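Local coordinates for putative membrane protein mmpL11 (Mycobacterium tuberculosis, PDB 4Y0L), which is an RND-family membrane protein that probably exports lipids across the mycobacterial envelope, here represented by a periplasmic domain, at residues 4-9 with 50-55. Numbering follows the deposited sequence.
Sequences VLVRFD and ALLSAV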
loop_
_atom_site.group_PDB
_atom_site.type_symbol
_atom_site.label_atom_id
_atom_site.label_comp_id
_atom_site.label_asym_id
_atom_site.label_seq_id
_atom_site.Cartn_x
_atom_site.Cartn_y
_atom_site.Cartn_z
ATOM N N VAL A 4 -2.140 4.543 2.461
ATOM C CA VAL A 4 -2.110 3.102 2.696
ATOM C C VAL A 4 -0.774 2.708 3.320
ATOM O O VAL A 4 0.288 3.010 2.776
ATOM C CB VAL A 4 -2.330 2.306 1.393
ATOM C CG1 VAL A 4 -2.218 0.804 1.646
ATOM C CG2 VAL A 4 -3.686 2.639 0.795
ATOM N N LEU A 5 -0.844 2.031 4.463
ATOM C CA LEU A 5 0.343 1.634 5.212
ATOM C C LEU A 5 0.538 0.121 5.161
ATOM O O LEU A 5 -0.382 -0.637 5.459
ATOM C CB LEU A 5 0.231 2.099 6.666
ATOM C CG LEU A 5 1.499 1.974 7.513
ATOM C CD1 LEU A 5 2.504 3.052 7.138
ATOM C CD2 LEU A 5 1.161 2.043 8.991
ATOM N N VAL A 6 1.742 -0.307 4.789
ATOM C CA VAL A 6 2.063 -1.727 4.691
ATOM C C VAL A 6 3.166 -2.097 5.680
ATOM O O VAL A 6 4.266 -1.551 5.618
ATOM C CB VAL A 6 2.513 -2.111 3.266
ATOM C CG1 VAL A 6 2.571 -3.625 3.118
ATOM C CG2 VAL A 6 1.569 -1.517 2.228
ATOM N N ARG A 7 2.864 -3.026 6.583
ATOM C CA ARG A 7 3.833 -3.484 7.578
ATOM C C ARG A 7 4.242 -4.923 7.308
ATOM O O ARG A 7 3.408 -5.763 6.966
ATOM C CB ARG A 7 3.264 -3.368 8.997
ATOM C CG ARG A 7 3.030 -1.940 9.462
ATOM C CD ARG A 7 1.567 -1.682 9.772
ATOM N NE ARG A 7 1.219 -2.035 11.146
ATOM C CZ ARG A 7 -0.026 -2.202 11.586
ATOM N NH1 ARG A 7 -1.054 -2.066 10.759
ATOM N NH2 ARG A 7 -0.243 -2.518 12.855
ATOM N N PHE A 8 5.535 -5.193 7.470
ATOM C CA PHE A 8 6.085 -6.532 7.305
ATOM C C PHE A 8 6.596 -7.065 8.638
ATOM O O PHE A 8 7.027 -6.299 9.499
ATOM C CB PHE A 8 7.208 -6.523 6.272
ATOM C CG PHE A 8 6.757 -6.143 4.895
ATOM C CD1 PHE A 8 6.197 -7.089 4.053
ATOM C CD2 PHE A 8 6.891 -4.842 4.441
ATOM C CE1 PHE A 8 5.778 -6.745 2.782
ATOM C CE2 PHE A 8 6.474 -4.491 3.171
ATOM C CZ PHE A 8 5.917 -5.445 2.339
ATOM N N ASP A 9 6.553 -8.383 8.792
ATOM C CA ASP A 9 6.884 -9.026 10.057
ATOM C C ASP A 9 8.371 -9.346 10.169
ATOM O O ASP A 9 8.899 -9.461 11.275
ATOM C CB ASP A 9 6.072 -10.312 10.228
ATOM C CG ASP A 9 5.211 -10.302 11.479
ATOM O OD1 ASP A 9 5.639 -9.729 12.503
ATOM O OD2 ASP A 9 4.102 -10.875 11.437
ATOM N N ALA A 50 5.868 0.847 5.038
ATOM C CA ALA A 50 5.944 1.620 3.806
ATOM C C ALA A 50 4.620 2.338 3.561
ATOM O O ALA A 50 3.560 1.711 3.550
ATOM C CB ALA A 50 6.285 0.719 2.631
ATOM N N LEU A 51 4.689 3.652 3.367
ATOM C CA LEU A 51 3.499 4.449 3.098
ATOM C C LEU A 51 3.296 4.623 1.596
ATOM O O LEU A 51 4.198 5.063 0.883
ATOM C CB LEU A 51 3.598 5.820 3.772
ATOM C CG LEU A 51 2.330 6.678 3.695
ATOM C CD1 LEU A 51 1.289 6.202 4.700
ATOM C CD2 LEU A 51 2.652 8.150 3.907
ATOM N N LEU A 52 2.107 4.263 1.129
ATOM C CA LEU A 52 1.698 4.509 -0.248
ATOM C C LEU A 52 0.554 5.516 -0.266
ATOM O O LEU A 52 -0.509 5.266 0.304
ATOM C CB LEU A 52 1.280 3.204 -0.930
ATOM C CG LEU A 52 2.408 2.200 -1.184
ATOM C CD1 LEU A 52 1.849 0.816 -1.487
ATOM C CD2 LEU A 52 3.304 2.674 -2.324
ATOM N N SER A 53 0.785 6.655 -0.915
ATOM C CA SER A 53 -0.202 7.728 -0.969
ATOM C C SER A 53 -0.762 7.893 -2.377
ATOM O O SER A 53 -0.017 8.125 -3.332
ATOM C CB SER A 53 0.415 9.043 -0.490
ATOM O OG SER A 53 1.364 9.531 -1.424
ATOM N N ALA A 54 -2.082 7.777 -2.489
ATOM C CA ALA A 54 -2.767 7.878 -3.773
ATOM C C ALA A 54 -3.569 9.165 -3.867
ATOM O O ALA A 54 -4.391 9.469 -2.999
ATOM C CB ALA A 54 -3.674 6.687 -3.979
ATOM N N VAL A 55 -3.326 9.918 -4.934
ATOM C CA VAL A 55 -4.096 11.120 -5.199
ATOM C C VAL A 55 -5.347 10.774 -6.002
ATOM O O VAL A 55 -5.317 9.924 -6.899
ATOM C CB VAL A 55 -3.266 12.167 -5.951
ATOM C CG1 VAL A 55 -4.104 13.397 -6.246
ATOM C CG2 VAL A 55 -2.038 12.552 -5.142
#
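V4 and L52 bond to each other twice through their backbones, and V6 and A50 do the same two residues further along. The short strand axes, 4.8 Å apart at an angle of 158°, make the pairing antiparallel, and the N-H and C=O of V4, V6, A50 and L52 are all used, in four bonds. The straightest bond runs from L52 N to V4 O at 2.8 Å, with an N-H...O angle of 177°. Its return partner, V4 N to L52 O, has the same length but bends to 146°. In the second hydrogen-bonded pair, V6 N reaches A50 O at 3.0 Å and A50 N reaches V6 O at 2.9 Å. V4 O also receives a CA-H...O contact from L51 CA at 3.5 Å, a weaker supplement to its N-H bond.

Between these two hydrogen-bonded pairs lies the non-hydrogen-bonded pair L5 and L51. Their amides turn outward instead, L5 bonding with D86 of strand 84-87 and L51 with R42 of strand 37-43, as expected of the two central strands of a four-stranded ferredoxin-like sheet, the fold known from RND porter domains. Both leucines carry CG anti to the backbone N, and their side chains cross at about a right angle, CD1 of L5 meeting CD1 of L51 at 4.2 Å on a partly exposed face.

V4, V6, A50 and L52 point to the other, buried face, where V6 and L52 rest on I25 of helix 19-29. The side chains there lie side by side: CB of V4 lies 4.4 Å from CB of L52, the distance also separating V6 CG2 from L52 CD1. Reciprocal amide bonding therefore fixes the register, while the apolar side chains give the sheet a helix-covered side.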